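Local atomic coordinates of thioredoxin-like protein (Klebsiella pneumoniae subsp. pneumoniae MGH 78578, PDB entry 3TY1), a protein that probably binds carbohydrate, as a putative aldose 1-epimerase of the galactose mutarotase-like supersandwich fold whose own substrate is not established. Residues N70-E75 and G109-M114; S48-I53 and K88-P93. All blocks are in the same frame, centred on the assembly; numbering follows the deposited sequence. Where two conformers were deposited one is given.

Contact 1 of 2, residues N70-E75 and G109-M114; sequences NLLRIE and GFNEMM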
# COMPACT_ATOMS: atom_id res chain seq x y z
N ASN A 70 16.14 9.81 3.23
CA ASN A 70 17.28 8.89 3.32
C ASN A 70 18.31 9.30 2.28
O ASN A 70 17.97 9.75 1.16
CB ASN A 70 16.85 7.45 2.93
CG ASN A 70 16.03 6.72 3.98
OD1 ASN A 70 15.90 7.16 5.14
ND2 ASN A 70 15.45 5.55 3.56
N LEU A 71 19.58 9.04 2.59
CA LEU A 71 20.69 9.35 1.72
C LEU A 71 20.94 8.08 0.93
O LEU A 71 21.18 7.01 1.49
CB LEU A 71 21.94 9.79 2.49
CG LEU A 71 21.76 10.91 3.56
CD1 LEU A 71 23.11 11.26 4.16
CD2 LEU A 71 21.07 12.14 2.96
N LEU A 72 20.91 8.19 -0.38
CA LEU A 72 21.09 7.01 -1.23
C LEU A 72 22.56 6.71 -1.53
O LEU A 72 23.01 5.56 -1.44
CB LEU A 72 20.36 7.21 -2.55
CG LEU A 72 18.82 7.39 -2.53
CD1 LEU A 72 18.22 7.17 -3.93
CD2 LEU A 72 18.12 6.53 -1.58
N ARG A 73 23.30 7.76 -1.84
CA ARG A 73 24.68 7.62 -2.28
C ARG A 73 25.41 8.95 -2.22
O ARG A 73 24.83 10.03 -2.40
CB ARG A 73 24.73 7.04 -3.70
CG ARG A 73 26.12 6.78 -4.26
CD ARG A 73 26.00 6.22 -5.72
NE ARG A 73 25.60 4.81 -5.72
CZ ARG A 73 25.26 4.11 -6.80
NH1 ARG A 73 25.23 4.67 -8.01
NH2 ARG A 73 24.95 2.83 -6.67
N ILE A 74 26.69 8.86 -1.86
CA ILE A 74 27.61 10.00 -1.79
C ILE A 74 28.81 9.60 -2.63
O ILE A 74 29.38 8.56 -2.37
CB ILE A 74 28.08 10.29 -0.39
CG1 ILE A 74 26.93 10.33 0.65
CG2 ILE A 74 28.92 11.59 -0.38
CD1 ILE A 74 26.00 11.49 0.46
N GLU A 75 29.17 10.38 -3.66
CA GLU A 75 30.26 10.05 -4.58
C GLU A 75 31.16 11.25 -4.76
O GLU A 75 30.69 12.37 -4.97
CB GLU A 75 29.77 9.65 -6.00
CG GLU A 75 28.67 8.57 -6.10
CD GLU A 75 27.79 8.61 -7.42
OE1 GLU A 75 26.86 9.49 -7.60
OE2 GLU A 75 27.99 7.69 -8.25
N GLY A 109 12.95 -2.62 0.42
CA GLY A 109 13.38 -1.28 0.02
C GLY A 109 14.81 -0.87 0.33
O GLY A 109 15.26 0.21 -0.09
N PHE A 110 15.56 -1.75 0.98
CA PHE A 110 16.84 -1.35 1.56
C PHE A 110 18.01 -1.37 0.62
O PHE A 110 18.49 -2.45 0.19
CB PHE A 110 17.14 -2.18 2.84
CG PHE A 110 18.44 -1.80 3.55
CD1 PHE A 110 18.80 -0.48 3.73
CD2 PHE A 110 19.23 -2.77 4.14
CE1 PHE A 110 19.98 -0.13 4.43
CE2 PHE A 110 20.38 -2.43 4.82
CZ PHE A 110 20.75 -1.11 4.96
N ASN A 111 18.45 -0.16 0.25
CA ASN A 111 19.66 0.01 -0.55
C ASN A 111 20.47 1.29 -0.26
O ASN A 111 21.45 1.57 -0.94
CB ASN A 111 19.29 -0.07 -2.02
CG ASN A 111 18.34 1.04 -2.44
OD1 ASN A 111 18.20 2.08 -1.75
ND2 ASN A 111 17.75 0.86 -3.62
N GLU A 112 20.12 1.98 0.81
CA GLU A 112 20.62 3.32 1.06
C GLU A 112 21.94 3.36 1.84
O GLU A 112 22.27 2.45 2.58
CB GLU A 112 19.55 4.12 1.81
CG GLU A 112 18.21 4.21 1.12
CD GLU A 112 17.15 3.20 1.60
OE1 GLU A 112 17.49 2.05 1.96
OE2 GLU A 112 15.97 3.56 1.60
N MSE A 113 22.64 4.46 1.65
CA MSE A 113 23.83 4.82 2.36
C MSE A 113 23.48 5.29 3.79
O MSE A 113 24.24 5.03 4.71
CB MSE A 113 24.58 5.90 1.59
CG MSE A 113 25.86 6.36 2.22
SE MSE A 113 25.68 7.95 3.37
CE MSE A 113 26.50 7.27 4.82
N MSE A 114 22.35 5.98 3.97
CA MSE A 114 21.93 6.40 5.34
C MSE A 114 20.40 6.35 5.47
O MSE A 114 19.71 7.07 4.78
CB MSE A 114 22.51 7.79 5.71
CG MSE A 114 22.70 8.08 7.21
SE MSE A 114 21.01 8.18 8.15
CE MSE A 114 20.33 9.82 7.33
O HOH W 1 23.96 2.93 -1.20
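Asn-70 ND2 donates to Glu-112 OE2 at 2.8 Å, reaching the carboxylate from above its plane, with the amide and carboxylate turned 79° against each other. Arg-67 forms a salt bridge to the same OE2, so two donors hold this oxygen. The other oxygen, OE1, accepts the backbone N of Asn-111 at 3.0 Å, which ties the acid to its own loop; the bend at chi2 (97°) turns the carboxylate so that OE2 meets Asn-70 ND2 while OE1 meets Asn-111 N.

Backbone bonds come next. Leu-71 N donates to Met-114 O at 2.9 Å, and Leu-71 O takes Met-114 N at the same length, with Met-113 N as a weak second donor. Met-113 and Met-114 thus both face Leu-71 in a classic beta bulge. Through this single antiparallel bridge, strand 70-76 of a six-stranded antiparallel sheet of the supersandwich receives the start of strand 114-119. A water lies between two carbonyl oxygens, 2.8 Å from Leu-72 O and 2.9 Å from Asn-111 O.

Apolar side chains pack beside these bonds. Methionine's flexible, unbranched chain suits the place, selenium standing for sulfur in the deposited residues: Met-113 puts SE 3.8 Å from Ile-74 CG1, while Met-114 CB lies 3.8 Å from Leu-71 CB. The branched end of Leu-72 covers the aliphatic part of the acid, CD2 meeting Glu-112 CG at 3.6 Å.

Contact 2 of 2, residues S48-I53 and K88-P93; sequences SKILTI and KEVVNP
Ser-48, just ahead of strand 49-55, meets Val-90 in the long loop that runs from strand 79-81 to helix 100-103. The contact fastens that loop to one end of the six-stranded antiparallel sheet of the supersandwich fold. From the serine CB outward, each atom has a neighbour. CB lies 3.9 Å from Val-90 CG1 and closer still, at 3.2 Å, to Val-90 O. OG stands anti to the serine's carbonyl carbon (chi1 -70°), a rotation that directs it to the loop backbone, where it donates to Val-90 O at 2.7 Å. The hydroxyl reaches this oxygen tilted 35° from the carbonyl plane. Serine suits the place because a hydroxyl on a single carbon can satisfy a loop carbonyl while the backbone of Ser-48 stays hydrogen-bonded to Leu-40, just past the end of strand 33-39.

Beyond the hydroxyl the loop turns past Asn-92, whose CB is 3.4 Å from Ser-48 OG. The asparagine amide works in two directions: OD1 accepts from Ala-94 N in its own loop while ND2 reaches back to Glu-46 O, just ahead of Ser-48, two roles that a carboxamide can fill at once. Val-90 N is in turn held by the side chain of Gln-45.

Apolar branches complete the join. Val-90 has CG1 anti to its backbone N (chi1 180°), and its two methyls divide between the serine and the strand. Ile-50 crosses the valine at about a right angle, with Ile-50 CG2 4.2 Å from Val-90 CG2.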
# COMPACT_ATOMS: atom_id res chain seq x y z
N SER A 48 8.47 7.73 -7.26
CA SER A 48 9.50 8.03 -6.29
C SER A 48 10.34 9.20 -6.75
O SER A 48 10.65 9.31 -7.92
CB SER A 48 10.44 6.85 -6.08
OG SER A 48 9.78 5.80 -5.40
N LYS A 49 10.71 10.08 -5.82
CA LYS A 49 11.61 11.19 -6.16
C LYS A 49 13.02 10.99 -5.61
O LYS A 49 13.21 10.39 -4.54
CB LYS A 49 11.07 12.45 -5.58
CG LYS A 49 9.73 12.94 -6.10
CD LYS A 49 9.23 14.14 -5.29
CE LYS A 49 8.59 13.72 -3.93
NZ LYS A 49 8.22 14.88 -3.08
N ILE A 50 14.00 11.49 -6.36
CA ILE A 50 15.36 11.66 -5.87
C ILE A 50 15.72 13.14 -5.99
O ILE A 50 15.17 13.86 -6.85
CB ILE A 50 16.44 10.79 -6.59
CG1 ILE A 50 16.44 10.99 -8.09
CG2 ILE A 50 16.25 9.31 -6.19
CD1 ILE A 50 17.64 10.33 -8.78
N LEU A 51 16.60 13.57 -5.09
CA LEU A 51 17.06 14.95 -5.08
C LEU A 51 18.57 14.87 -4.93
O LEU A 51 19.07 14.25 -3.97
CB LEU A 51 16.37 15.73 -3.95
CG LEU A 51 16.78 17.16 -3.65
CD1 LEU A 51 16.58 18.05 -4.85
CD2 LEU A 51 15.90 17.68 -2.42
N THR A 52 19.28 15.48 -5.87
CA THR A 52 20.71 15.34 -5.96
C THR A 52 21.43 16.68 -6.02
O THR A 52 21.07 17.56 -6.82
CB THR A 52 21.07 14.57 -7.26
OG1 THR A 52 20.33 13.32 -7.31
CG2 THR A 52 22.59 14.31 -7.29
N ILE A 53 22.47 16.83 -5.22
CA ILE A 53 23.43 17.90 -5.38
C ILE A 53 24.57 17.35 -6.26
O ILE A 53 25.27 16.43 -5.84
CB ILE A 53 24.06 18.35 -4.06
CG1 ILE A 53 22.98 18.89 -3.12
CG2 ILE A 53 25.21 19.39 -4.39
CD1 ILE A 53 23.47 19.14 -1.64
N LYS A 88 17.56 -2.61 -6.41
CA LYS A 88 18.13 -1.58 -7.28
C LYS A 88 17.19 -0.38 -7.45
O LYS A 88 17.63 0.70 -7.77
CB LYS A 88 18.43 -2.15 -8.65
CG LYS A 88 19.33 -3.36 -8.67
CD LYS A 88 20.73 -3.09 -8.25
CE LYS A 88 21.61 -4.38 -8.33
NZ LYS A 88 22.80 -4.26 -7.36
N GLU A 89 15.92 -0.56 -7.19
CA GLU A 89 14.94 0.52 -7.36
C GLU A 89 14.83 1.38 -6.08
O GLU A 89 15.10 0.89 -5.00
CB GLU A 89 13.59 -0.14 -7.67
CG GLU A 89 13.68 -0.70 -9.14
CD GLU A 89 12.46 -1.47 -9.61
OE1 GLU A 89 11.44 -1.57 -8.86
OE2 GLU A 89 12.57 -2.01 -10.73
N VAL A 90 14.42 2.64 -6.28
CA VAL A 90 14.06 3.55 -5.23
C VAL A 90 12.56 3.28 -5.00
O VAL A 90 11.68 3.90 -5.64
CB VAL A 90 14.34 5.01 -5.65
CG1 VAL A 90 13.94 6.02 -4.51
CG2 VAL A 90 15.86 5.16 -6.09
N VAL A 91 12.28 2.36 -4.08
CA VAL A 91 10.94 1.81 -3.93
C VAL A 91 10.00 2.83 -3.30
O VAL A 91 10.27 3.37 -2.20
CB VAL A 91 10.94 0.49 -3.17
CG1 VAL A 91 9.52 -0.08 -2.99
CG2 VAL A 91 11.91 -0.52 -3.87
N ASN A 92 8.90 3.11 -4.00
CA ASN A 92 7.88 4.02 -3.48
C ASN A 92 7.26 3.26 -2.30
O ASN A 92 6.84 2.12 -2.45
CB ASN A 92 6.82 4.28 -4.52
CG ASN A 92 5.79 5.32 -4.11
OD1 ASN A 92 5.29 5.32 -2.98
ND2 ASN A 92 5.39 6.16 -5.08
N PRO A 93 7.19 3.89 -1.10
CA PRO A 93 6.58 3.17 0.05
C PRO A 93 5.15 2.61 -0.17
O PRO A 93 4.76 1.69 0.53
CB PRO A 93 6.55 4.24 1.12
CG PRO A 93 7.76 5.05 0.84
CD PRO A 93 7.79 5.16 -0.66

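How the contacts relate
Contacts 1 and 2 have centres 9 Å apart and bring two loop segments, 109-114 and 88-93, against the same six-stranded sheet, in which strand 60-64 lies between the strands carrying 48-53 and 70-75. They also touch directly. Leu-72 CD1 is 3.7 Å from Ile-50 CG2 and 3.8 Å from Val-90 CG2, making one apolar cluster across strands and loop. The loops meet each other where Asn-111 ND2 lies 3.0 Å from Glu-89 O, although that amide is hydrogen-bonded to Val-87 O. Arg-67 links them too, pairing with Glu-112 and donating to Val-91 O. In contact 2 the side chain of Lys-49, salt-bridged to Asp-15, lies about 4 Å from a sulfate, probably from the crystallisation liquor.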